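Local coordinates for designed helical repeat protein (Synthetic construct, PDB 5CWD), which has no known natural function but was designed by computation to fold as a run of repeated, packed alpha helices, at residues 62-67 / 111-116; 54-59 / 92-97; 117-122 / 131-136; 139-144 / 155-160. All blocks are in the same frame, centred on the assembly; numbering follows the deposited sequence.

Three contacts pack helix on helix; interaction 1 sets a turn on a helix. Interaction 2 lies near the chain's centre and, like interaction 3, is buried; alanines and a phenylalanine pack in both, joined by the Glu-54 chain in interaction 2 and by Cys-118 and Leu-119 in interaction 3. Interaction 1 is a surface contact, with one buried isoleucine under a polar turn. Interaction 4 is also buried, though lysines line its outer margin. Helix 45-63 serves interactions 1 and 2, helix 108-125 interactions 1 and 3, and helix 129-147 interactions 3 and 4. The Cys-95 to Cys-118 disulfide ties interactions 2 and 3. The Phe-136 ring also packs against Ala-114 of interaction 1 and Ala-159 of interaction 4.

Interaction 1: 62-67 / 111-116; sequences ESNDEE and AKIAAK
Glu-66 and Ile-113 mark the closest backbone approach, 6.1 Å between their CA atoms, where the turn joining helix 45-63 to helix 66-83 passes beside helix 108-125. Asn-64 leaves the first helix with a positive phi of 67°, a left-handed conformation that asparagine tolerates well. Asp-65 then N-caps the second helix, its OD1 accepting from Glu-67 N at 2.7 Å, and Ser-63 OG accepts from Asp-65 N to form an ST turn. Against this polar turn Ile-113 spreads its branches. CG1 lies 3.6 Å from Asn-64 OD1, the two side chains crossing at about a right angle; CG2 meets the Asp-65 O atom at 3.7 Å, and CD1 touches Glu-66 CG at 3.6 Å. Replacing it with an alanine would strip away these branches and is likely to open a gap beneath the turn. At the outer margin Lys-116, bent at its last two torsions, lays CE 3.7 Å from Glu-66 OE2. Its NZ stays 4.4 Å from that same OE2, too far for a salt bridge, and bonds instead to Gln-166 OE1. Such a capped interhelical turn, resting on helix 108-125 farther along the chain, is typical of alpha-helical repeat folds.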
loop_
_atom_site.group_PDB
_atom_site.type_symbol
_atom_site.label_atom_id
_atom_site.label_comp_id
_atom_site.label_asym_id
_atom_site.label_seq_id
_atom_site.Cartn_x
_atom_site.Cartn_y
_atom_site.Cartn_z
ATOM N N GLU A 62 7.896 -3.491 4.460
ATOM C CA GLU A 62 8.745 -4.181 5.429
ATOM C C GLU A 62 9.561 -5.310 4.799
ATOM O O GLU A 62 10.566 -5.742 5.366
ATOM C CB GLU A 62 7.894 -4.733 6.574
ATOM C CG GLU A 62 7.258 -3.651 7.430
ATOM C CD GLU A 62 6.354 -4.211 8.511
ATOM O OE1 GLU A 62 6.578 -5.364 8.941
ATOM O OE2 GLU A 62 5.416 -3.499 8.928
ATOM N N SER A 63 9.134 -5.785 3.631
ATOM C CA SER A 63 9.859 -6.843 2.934
ATOM C C SER A 63 11.176 -6.315 2.392
ATOM O O SER A 63 12.192 -7.011 2.404
ATOM C CB SER A 63 9.027 -7.413 1.787
ATOM O OG SER A 63 9.133 -6.591 0.638
ATOM N N ASN A 64 11.137 -5.079 1.903
ATOM C CA ASN A 64 12.311 -4.417 1.347
ATOM C C ASN A 64 12.781 -5.078 0.051
ATOM O O ASN A 64 13.966 -5.029 -0.284
ATOM C CB ASN A 64 13.449 -4.403 2.373
ATOM C CG ASN A 64 14.501 -3.360 2.063
ATOM O OD1 ASN A 64 14.190 -2.269 1.585
ATOM N ND2 ASN A 64 15.758 -3.694 2.327
ATOM N N ASP A 65 11.847 -5.691 -0.674
ATOM C CA ASP A 65 12.143 -6.289 -1.975
ATOM C C ASP A 65 11.296 -5.638 -3.062
ATOM O O ASP A 65 10.168 -5.216 -2.807
ATOM C CB ASP A 65 11.897 -7.798 -1.948
ATOM C CG ASP A 65 12.237 -8.468 -3.270
ATOM O OD1 ASP A 65 11.348 -8.541 -4.145
ATOM O OD2 ASP A 65 13.392 -8.915 -3.433
ATOM N N GLU A 66 11.838 -5.570 -4.273
ATOM C CA GLU A 66 11.198 -4.837 -5.362
ATOM C C GLU A 66 10.091 -5.625 -6.057
ATOM O O GLU A 66 9.224 -5.038 -6.705
ATOM C CB GLU A 66 12.244 -4.416 -6.397
ATOM C CG GLU A 66 13.262 -3.416 -5.870
ATOM C CD GLU A 66 14.064 -2.764 -6.975
ATOM O OE1 GLU A 66 13.910 -3.175 -8.145
ATOM O OE2 GLU A 66 14.843 -1.835 -6.674
ATOM N N GLU A 67 10.118 -6.947 -5.929
ATOM C CA GLU A 67 9.116 -7.791 -6.570
ATOM C C GLU A 67 7.891 -7.936 -5.669
ATOM O O GLU A 67 6.744 -7.950 -6.140
ATOM C CB GLU A 67 9.705 -9.164 -6.902
ATOM C CG GLU A 67 11.051 -9.115 -7.623
ATOM C CD GLU A 67 10.991 -8.391 -8.959
ATOM O OE1 GLU A 67 9.875 -8.182 -9.482
ATOM O OE2 GLU A 67 12.065 -8.032 -9.490
ATOM N N ALA A 111 12.021 3.430 1.555
ATOM C CA ALA A 111 11.318 4.561 0.954
ATOM C C ALA A 111 11.255 4.419 -0.564
ATOM O O ALA A 111 10.204 4.632 -1.174
ATOM C CB ALA A 111 11.989 5.871 1.334
ATOM N N LYS A 112 12.384 4.066 -1.172
ATOM C CA LYS A 112 12.428 3.818 -2.608
ATOM C C LYS A 112 11.489 2.671 -2.970
ATOM O O LYS A 112 10.717 2.766 -3.930
ATOM C CB LYS A 112 13.855 3.501 -3.056
ATOM C CG LYS A 112 13.988 3.189 -4.538
ATOM C CD LYS A 112 15.438 2.988 -4.927
ATOM C CE LYS A 112 15.569 2.593 -6.387
ATOM N NZ LYS A 112 16.990 2.393 -6.779
ATOM N N ILE A 113 11.562 1.594 -2.192
ATOM C CA ILE A 113 10.666 0.453 -2.368
ATOM C C ILE A 113 9.211 0.913 -2.322
ATOM O O ILE A 113 8.406 0.547 -3.180
ATOM C CB ILE A 113 10.897 -0.633 -1.281
ATOM C CG1 ILE A 113 12.324 -1.189 -1.354
ATOM C CG2 ILE A 113 9.880 -1.771 -1.409
ATOM C CD1 ILE A 113 12.670 -1.910 -2.646
ATOM N N ALA A 114 8.886 1.723 -1.317
ATOM C CA ALA A 114 7.522 2.203 -1.120
ATOM C C ALA A 114 7.071 3.048 -2.302
ATOM O O ALA A 114 5.978 2.857 -2.827
ATOM C CB ALA A 114 7.423 3.003 0.171
ATOM N N ALA A 115 7.920 3.983 -2.713
ATOM C CA ALA A 115 7.620 4.840 -3.850
ATOM C C ALA A 115 7.351 4.003 -5.097
ATOM O O ALA A 115 6.303 4.138 -5.746
ATOM C CB ALA A 115 8.763 5.802 -4.096
ATOM N N LYS A 116 8.304 3.132 -5.419
ATOM C CA LYS A 116 8.187 2.272 -6.589
ATOM C C LYS A 116 6.887 1.479 -6.511
ATOM O O LYS A 116 6.119 1.423 -7.474
ATOM C CB LYS A 116 9.391 1.330 -6.685
ATOM C CG LYS A 116 9.926 1.138 -8.101
ATOM C CD LYS A 116 11.114 0.175 -8.132
ATOM C CE LYS A 116 12.398 0.810 -7.595
ATOM N NZ LYS A 116 13.047 1.723 -8.583
#

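Interaction 2: 54-59 / 92-97; sequences EAAARA and RSFCEA
Ala-57 and Phe-94 fit together as bump and plate where helix 45-63 meets helix 87-105; the axes of segments 54-59 and 92-97 come within 7.9 Å at 39°, with both helices running in roughly the same N-to-C sense. The Ala-57 methyl stands almost over the middle of the ring: its CB is 3.5 Å from the Phe-94 ring centroid and only 9° off the ring normal, a CH-pi contact. CG of Phe-94 lies anti to the backbone N (chi1 -168°), which turns the ring face toward Ala-57, whose methyl touches both the ring and the Phe-94 carbonyl oxygen. Ala-56 adds its CB 4.1 Å from Phe-94 CE2. In return, the Ala-97 methyl enters the shallow hollow between Glu-54 and Ala-57, its CB 3.7 Å from Glu-54 CA and 4.1 Å from Ala-57 CB. Small residues suit these places because the helices lie so close. The ring also reaches Ala-72 and Cys-76 of helix 66-83 and Val-121 of helix 108-125, so a leucine in its place would probably leave the Ala-57 methyl without a flat surface and part of the space among these helices unfilled. Beside Ala-97, the extended Glu-54 chain packs through its CB and CG, and its OE1 forms a long salt bridge with Arg-58 NH2 at 4.0 Å. Close, alanine-lined packing of helices inclined in the same sense fits the designed alpha-helical repeat fold.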
loop_
_atom_site.group_PDB
_atom_site.type_symbol
_atom_site.label_atom_id
_atom_site.label_comp_id
_atom_site.label_asym_id
_atom_site.label_seq_id
_atom_site.Cartn_x
_atom_site.Cartn_y
_atom_site.Cartn_z
ATOM N N GLU A 54 -3.819 -1.933 2.532
ATOM C CA GLU A 54 -2.926 -1.264 3.470
ATOM C C GLU A 54 -1.945 -2.262 4.088
ATOM O O GLU A 54 -0.738 -1.996 4.162
ATOM C CB GLU A 54 -3.728 -0.550 4.558
ATOM C CG GLU A 54 -4.556 0.615 4.034
ATOM C CD GLU A 54 -5.244 1.396 5.134
ATOM O OE1 GLU A 54 -5.283 0.905 6.283
ATOM O OE2 GLU A 54 -5.743 2.506 4.849
ATOM N N ALA A 55 -2.454 -3.414 4.518
ATOM C CA ALA A 55 -1.591 -4.471 5.040
ATOM C C ALA A 55 -0.577 -4.914 3.987
ATOM O O ALA A 55 0.598 -5.130 4.289
ATOM C CB ALA A 55 -2.421 -5.651 5.501
ATOM N N ALA A 56 -1.046 -5.041 2.750
ATOM C CA ALA A 56 -0.206 -5.466 1.637
ATOM C C ALA A 56 0.921 -4.473 1.390
ATOM O O ALA A 56 2.072 -4.863 1.190
ATOM C CB ALA A 56 -1.046 -5.636 0.380
ATOM N N ALA A 57 0.585 -3.189 1.395
ATOM C CA ALA A 57 1.591 -2.143 1.258
ATOM C C ALA A 57 2.577 -2.213 2.416
ATOM O O ALA A 57 3.792 -2.145 2.214
ATOM C CB ALA A 57 0.935 -0.777 1.200
ATOM N N ARG A 58 2.047 -2.350 3.628
ATOM C CA ARG A 58 2.881 -2.502 4.815
ATOM C C ARG A 58 3.884 -3.639 4.635
ATOM O O ARG A 58 5.080 -3.472 4.877
ATOM C CB ARG A 58 2.016 -2.761 6.047
ATOM C CG ARG A 58 2.277 -1.805 7.194
ATOM C CD ARG A 58 1.365 -2.094 8.375
ATOM N NE ARG A 58 -0.045 -2.099 7.991
ATOM C CZ ARG A 58 -0.745 -1.007 7.694
ATOM N NH1 ARG A 58 -0.170 0.189 7.727
ATOM N NH2 ARG A 58 -2.022 -1.112 7.357
ATOM N N ALA A 59 3.385 -4.791 4.200
ATOM C CA ALA A 59 4.229 -5.957 3.964
ATOM C C ALA A 59 5.286 -5.667 2.905
ATOM O O ALA A 59 6.480 -5.880 3.133
ATOM C CB ALA A 59 3.381 -7.145 3.544
ATOM N N ARG A 92 -4.784 4.510 -3.890
ATOM C CA ARG A 92 -4.539 5.611 -2.962
ATOM C C ARG A 92 -4.231 5.089 -1.562
ATOM O O ARG A 92 -3.236 5.487 -0.945
ATOM C CB ARG A 92 -5.739 6.554 -2.909
ATOM C CG ARG A 92 -5.504 7.802 -2.064
ATOM C CD ARG A 92 -6.751 8.667 -1.974
ATOM N NE ARG A 92 -7.273 9.011 -3.293
ATOM C CZ ARG A 92 -6.706 9.885 -4.119
ATOM N NH1 ARG A 92 -5.585 10.507 -3.771
ATOM N NH2 ARG A 92 -7.258 10.134 -5.299
ATOM N N SER A 93 -5.088 4.202 -1.064
ATOM C CA SER A 93 -4.897 3.632 0.268
ATOM C C SER A 93 -3.556 2.908 0.355
ATOM O O SER A 93 -2.804 3.081 1.320
ATOM C CB SER A 93 -6.038 2.674 0.613
ATOM O OG SER A 93 -6.106 1.604 -0.313
ATOM N N PHE A 94 -3.266 2.103 -0.663
ATOM C CA PHE A 94 -1.994 1.398 -0.757
ATOM C C PHE A 94 -0.823 2.372 -0.666
ATOM O O PHE A 94 0.090 2.182 0.140
ATOM C CB PHE A 94 -1.923 0.614 -2.067
ATOM C CG PHE A 94 -0.784 -0.368 -2.133
ATOM C CD1 PHE A 94 0.524 0.068 -2.264
ATOM C CD2 PHE A 94 -1.026 -1.730 -2.074
ATOM C CE1 PHE A 94 1.563 -0.834 -2.331
ATOM C CE2 PHE A 94 0.013 -2.637 -2.139
ATOM C CZ PHE A 94 1.308 -2.189 -2.268
ATOM N N CYS A 95 -0.855 3.407 -1.500
ATOM C CA CYS A 95 0.211 4.406 -1.524
ATOM C C CYS A 95 0.384 5.093 -0.176
ATOM O O CYS A 95 1.497 5.182 0.342
ATOM C CB CYS A 95 -0.065 5.455 -2.599
ATOM S SG CYS A 95 0.142 4.847 -4.283
ATOM N N GLU A 96 -0.716 5.583 0.388
ATOM C CA GLU A 96 -0.664 6.251 1.685
ATOM C C GLU A 96 -0.090 5.326 2.763
ATOM O O GLU A 96 0.841 5.704 3.485
ATOM C CB GLU A 96 -2.058 6.744 2.079
ATOM C CG GLU A 96 -2.570 7.882 1.195
ATOM C CD GLU A 96 -4.015 8.258 1.480
ATOM O OE1 GLU A 96 -4.681 7.551 2.266
ATOM O OE2 GLU A 96 -4.485 9.268 0.912
ATOM N N ALA A 97 -0.631 4.113 2.860
ATOM C CA ALA A 97 -0.139 3.138 3.832
ATOM C C ALA A 97 1.342 2.842 3.605
ATOM O O ALA A 97 2.117 2.712 4.555
ATOM C CB ALA A 97 -0.950 1.859 3.753
#

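Interaction 3: 117-122 / 131-136; sequences ACLEVA and EAARSF
Cys-118, Leu-119 and Ala-122 meet Ala-132, Ala-133 and Phe-136 in a buried apolar contact between helix 108-125 and helix 129-147, which follow each other in the chain as an antiparallel helical hairpin. The axes of segments 117-122 and 131-136 approach to 9.3 Å at 143°. Near the loop end of the pair two methyls abut, Ala-122 CB lying 3.4 Å from Ala-132 CB, and alanine suits a place where the backbones come near. Leu-119 reaches over from the flank on its longer chain, its CD2 4.2 Å from Ala-132 CB. Farther from the loop, Cys-118 makes a sulfur-aromatic contact at the edge of the Phe-136 ring: its CB is 3.6 Å from Phe-136 CD2, and its SG lies 5.2 Å from the ring centroid, 77° off the ring normal. With SG anti to the backbone N (chi1 165°), the sulfur points across to the Ala-132 side and still bonds covalently to Cys-95 of helix 87-105. No hydrogen bond crosses here; Ser-135 instead turns its hydroxyl back onto its own helix, giving a 2.7 Å bond from OG to Glu-131 O. The chemistry thus implies cohesion by shape and burial, with the disulfide bringing in a third helix.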
loop_
_atom_site.group_PDB
_atom_site.type_symbol
_atom_site.label_atom_id
_atom_site.label_comp_id
_atom_site.label_asym_id
_atom_site.label_seq_id
_atom_site.Cartn_x
_atom_site.Cartn_y
_atom_site.Cartn_z
ATOM N N ALA A 117 6.639 0.891 -5.345
ATOM C CA ALA A 117 5.435 0.107 -5.113
ATOM C C ALA A 117 4.184 0.924 -5.410
ATOM O O ALA A 117 3.392 0.567 -6.285
ATOM C CB ALA A 117 5.407 -0.395 -3.683
ATOM N N CYS A 118 4.021 2.021 -4.678
ATOM C CA CYS A 118 2.896 2.926 -4.871
ATOM C C CYS A 118 2.683 3.254 -6.342
ATOM O O CYS A 118 1.598 3.033 -6.889
ATOM C CB CYS A 118 3.119 4.215 -4.083
ATOM S SG CYS A 118 2.025 5.560 -4.569
ATOM N N LEU A 119 3.730 3.764 -6.983
ATOM C CA LEU A 119 3.625 4.162 -8.382
ATOM C C LEU A 119 3.280 2.977 -9.279
ATOM O O LEU A 119 2.585 3.138 -10.284
ATOM C CB LEU A 119 4.923 4.820 -8.845
ATOM C CG LEU A 119 5.146 6.236 -8.312
ATOM C CD1 LEU A 119 6.585 6.674 -8.525
ATOM C CD2 LEU A 119 4.188 7.221 -8.974
ATOM N N GLU A 120 3.758 1.789 -8.924
ATOM C CA GLU A 120 3.396 0.587 -9.667
ATOM C C GLU A 120 1.909 0.274 -9.507
ATOM O O GLU A 120 1.231 -0.060 -10.485
ATOM C CB GLU A 120 4.233 -0.604 -9.209
ATOM C CG GLU A 120 4.095 -1.829 -10.100
ATOM C CD GLU A 120 4.831 -1.683 -11.422
ATOM O OE1 GLU A 120 6.063 -1.464 -11.404
ATOM O OE2 GLU A 120 4.178 -1.787 -12.481
ATOM N N VAL A 121 1.402 0.372 -8.278
ATOM C CA VAL A 121 -0.029 0.186 -8.038
ATOM C C VAL A 121 -0.815 1.168 -8.889
ATOM O O VAL A 121 -1.735 0.786 -9.616
ATOM C CB VAL A 121 -0.421 0.400 -6.562
ATOM C CG1 VAL A 121 -1.906 0.151 -6.363
ATOM C CG2 VAL A 121 0.343 -0.521 -5.666
ATOM N N ALA A 122 -0.441 2.440 -8.783
ATOM C CA ALA A 122 -1.060 3.495 -9.574
ATOM C C ALA A 122 -1.053 3.124 -11.049
ATOM O O ALA A 122 -2.076 3.210 -11.727
ATOM C CB ALA A 122 -0.334 4.807 -9.353
ATOM N N GLU A 131 -0.846 12.102 -9.273
ATOM C CA GLU A 131 -1.733 11.999 -8.121
ATOM C C GLU A 131 -1.212 10.994 -7.099
ATOM O O GLU A 131 -1.268 11.235 -5.894
ATOM C CB GLU A 131 -3.137 11.601 -8.569
ATOM C CG GLU A 131 -3.791 12.607 -9.496
ATOM C CD GLU A 131 -5.196 12.201 -9.889
ATOM O OE1 GLU A 131 -5.598 11.065 -9.561
ATOM O OE2 GLU A 131 -5.900 13.018 -10.523
ATOM N N ALA A 132 -0.707 9.869 -7.593
ATOM C CA ALA A 132 -0.152 8.833 -6.730
ATOM C C ALA A 132 1.036 9.372 -5.949
ATOM O O ALA A 132 1.097 9.259 -4.721
ATOM C CB ALA A 132 0.261 7.634 -7.551
ATOM N N ALA A 133 1.980 9.960 -6.674
ATOM C CA ALA A 133 3.164 10.552 -6.066
ATOM C C ALA A 133 2.776 11.592 -5.020
ATOM O O ALA A 133 3.318 11.616 -3.910
ATOM C CB ALA A 133 4.035 11.179 -7.131
ATOM N N ARG A 134 1.827 12.444 -5.391
ATOM C CA ARG A 134 1.353 13.513 -4.523
ATOM C C ARG A 134 0.718 12.938 -3.260
ATOM O O ARG A 134 0.965 13.421 -2.154
ATOM C CB ARG A 134 0.354 14.390 -5.278
ATOM C CG ARG A 134 0.085 15.742 -4.648
ATOM C CD ARG A 134 -0.812 16.575 -5.546
ATOM N NE ARG A 134 -1.504 17.634 -4.817
ATOM C CZ ARG A 134 -2.509 18.350 -5.314
ATOM N NH1 ARG A 134 -2.949 18.124 -6.546
ATOM N NH2 ARG A 134 -3.082 19.294 -4.578
ATOM N N SER A 135 -0.095 11.900 -3.435
ATOM C CA SER A 135 -0.707 11.206 -2.309
ATOM C C SER A 135 0.363 10.650 -1.379
ATOM O O SER A 135 0.298 10.834 -0.162
ATOM C CB SER A 135 -1.611 10.073 -2.798
ATOM O OG SER A 135 -2.628 10.562 -3.655
ATOM N N PHE A 136 1.340 9.964 -1.967
ATOM C CA PHE A 136 2.464 9.408 -1.217
ATOM C C PHE A 136 3.170 10.484 -0.393
ATOM O O PHE A 136 3.245 10.401 0.846
ATOM C CB PHE A 136 3.454 8.753 -2.181
ATOM C CG PHE A 136 4.484 7.885 -1.512
ATOM C CD1 PHE A 136 5.545 8.443 -0.820
ATOM C CD2 PHE A 136 4.402 6.503 -1.596
ATOM C CE1 PHE A 136 6.502 7.642 -0.219
ATOM C CE2 PHE A 136 5.353 5.697 -0.994
ATOM C CZ PHE A 136 6.404 6.268 -0.305
#

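Interaction 4: 139-144 / 155-160; sequences AAKRAA and IAKKAC
Lys-141 meets Cys-160 and Lys-157 along the outer margin of an almost perfectly antiparallel pair, helix 139-144 against helix 155-160, at 177° with axes 8.7 Å apart. From CB, the chain takes CG anti to the carbonyl carbon (chi1 -46°) and sets it 4.0 Å from Cys-160 SG. CD continues past the same sulfur at 4.2 Å from Cys-160 SG. CE then carries the chain, through several bends, across the extended Lys-157 at about a right angle. At the tip NZ comes to 3.7 Å from Lys-157 CG, beside the aliphatic part of that side chain. Its charge is met by Glu-173, the last modelled residue, in a salt bridge, whereas the two lysine nitrogens remain 5.4 Å apart from Lys-141 NZ to Lys-157 NZ. A long, flexible lysine suits this border, since its methylenes can lie on the sulfur while the amine passes along Lys-157 to reach Glu-173. Farther in, the helices touch mainly through alanine methyls, the Ala-156 methyl also meeting the Ala-140 carbonyl oxygen. Ala-156 CB lies 4.0 Å from Ala-140 CB and 3.9 Å from Ala-144 CB, one turn on, and their small size permits the 5.0 Å approach of Ala-140 CA to Ala-156 CA. Cys-160 also forms a disulfide with Cys-137 of the facing helix. The chemistry implies a split of labour: methyls and a covalent link join the interior, while the like charges outside are probably eased by Glu-173.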
loop_
_atom_site.group_PDB
_atom_site.type_symbol
_atom_site.label_atom_id
_atom_site.label_comp_id
_atom_site.label_asym_id
_atom_site.label_seq_id
_atom_site.Cartn_x
_atom_site.Cartn_y
_atom_site.Cartn_z
ATOM N N ALA A 139 1.042 12.075 2.212
ATOM C CA ALA A 139 0.834 11.130 3.303
ATOM C C ALA A 139 2.036 11.142 4.237
ATOM O O ALA A 139 1.889 11.225 5.461
ATOM C CB ALA A 139 0.596 9.731 2.766
ATOM N N ALA A 140 3.227 11.057 3.651
ATOM C CA ALA A 140 4.455 11.153 4.433
ATOM C C ALA A 140 4.492 12.435 5.273
ATOM O O ALA A 140 4.698 12.388 6.493
ATOM C CB ALA A 140 5.661 11.090 3.523
ATOM N N LYS A 141 4.288 13.575 4.619
ATOM C CA LYS A 141 4.311 14.858 5.317
ATOM C C LYS A 141 3.241 14.901 6.408
ATOM O O LYS A 141 3.468 15.438 7.497
ATOM C CB LYS A 141 4.104 16.015 4.336
ATOM C CG LYS A 141 4.931 15.921 3.058
ATOM C CD LYS A 141 5.599 17.244 2.700
ATOM C CE LYS A 141 6.791 17.555 3.596
ATOM N NZ LYS A 141 7.891 18.196 2.824
ATOM N N ARG A 142 2.079 14.329 6.110
ATOM C CA ARG A 142 0.984 14.265 7.075
ATOM C C ARG A 142 1.420 13.492 8.311
ATOM O O ARG A 142 1.236 13.955 9.436
ATOM C CB ARG A 142 -0.253 13.606 6.459
ATOM C CG ARG A 142 -1.525 13.794 7.273
ATOM C CD ARG A 142 -2.210 15.105 6.922
ATOM N NE ARG A 142 -3.296 15.433 7.846
ATOM C CZ ARG A 142 -3.150 16.140 8.965
ATOM N NH1 ARG A 142 -1.959 16.605 9.321
ATOM N NH2 ARG A 142 -4.202 16.385 9.734
ATOM N N ALA A 143 1.996 12.314 8.092
ATOM C CA ALA A 143 2.519 11.508 9.190
ATOM C C ALA A 143 3.537 12.302 10.001
ATOM O O ALA A 143 3.446 12.377 11.230
ATOM C CB ALA A 143 3.146 10.235 8.662
ATOM N N ALA A 144 4.501 12.897 9.306
ATOM C CA ALA A 144 5.527 13.700 9.962
ATOM C C ALA A 144 4.918 14.795 10.826
ATOM O O ALA A 144 5.345 15.007 11.960
ATOM C CB ALA A 144 6.452 14.311 8.933
ATOM N N ILE A 155 12.880 11.805 7.018
ATOM C CA ILE A 155 12.598 10.638 6.185
ATOM C C ILE A 155 11.390 10.904 5.291
ATOM O O ILE A 155 11.311 10.388 4.176
ATOM C CB ILE A 155 12.354 9.365 7.041
ATOM C CG1 ILE A 155 12.192 8.127 6.148
ATOM C CG2 ILE A 155 11.148 9.533 7.954
ATOM C CD1 ILE A 155 13.490 7.646 5.528
ATOM N N ALA A 156 10.454 11.715 5.776
ATOM C CA ALA A 156 9.330 12.133 4.947
ATOM C C ALA A 156 9.820 12.884 3.707
ATOM O O ALA A 156 9.422 12.574 2.576
ATOM C CB ALA A 156 8.375 12.999 5.746
ATOM N N LYS A 157 10.689 13.868 3.921
ATOM C CA LYS A 157 11.253 14.636 2.815
ATOM C C LYS A 157 12.098 13.752 1.897
ATOM O O LYS A 157 12.048 13.894 0.672
ATOM C CB LYS A 157 12.081 15.803 3.351
ATOM C CG LYS A 157 11.223 16.934 3.908
ATOM C CD LYS A 157 12.052 18.035 4.547
ATOM C CE LYS A 157 11.164 19.186 5.004
ATOM N NZ LYS A 157 11.934 20.280 5.659
ATOM N N LYS A 158 12.863 12.837 2.485
ATOM C CA LYS A 158 13.629 11.878 1.695
ATOM C C LYS A 158 12.697 11.052 0.817
ATOM O O LYS A 158 12.961 10.836 -0.369
ATOM C CB LYS A 158 14.445 10.955 2.600
ATOM C CG LYS A 158 15.568 11.646 3.357
ATOM C CD LYS A 158 16.230 10.690 4.341
ATOM C CE LYS A 158 17.269 11.391 5.201
ATOM N NZ LYS A 158 17.736 10.522 6.318
ATOM N N ALA A 159 11.604 10.591 1.412
ATOM C CA ALA A 159 10.619 9.801 0.691
ATOM C C ALA A 159 10.029 10.610 -0.462
ATOM O O ALA A 159 9.934 10.124 -1.594
ATOM C CB ALA A 159 9.527 9.339 1.631
ATOM N N CYS A 160 9.638 11.847 -0.170
ATOM C CA CYS A 160 9.150 12.749 -1.207
ATOM C C CYS A 160 10.158 12.894 -2.345
ATOM O O CYS A 160 9.796 12.781 -3.516
ATOM C CB CYS A 160 8.835 14.121 -0.616
ATOM S SG CYS A 160 7.408 14.129 0.480
#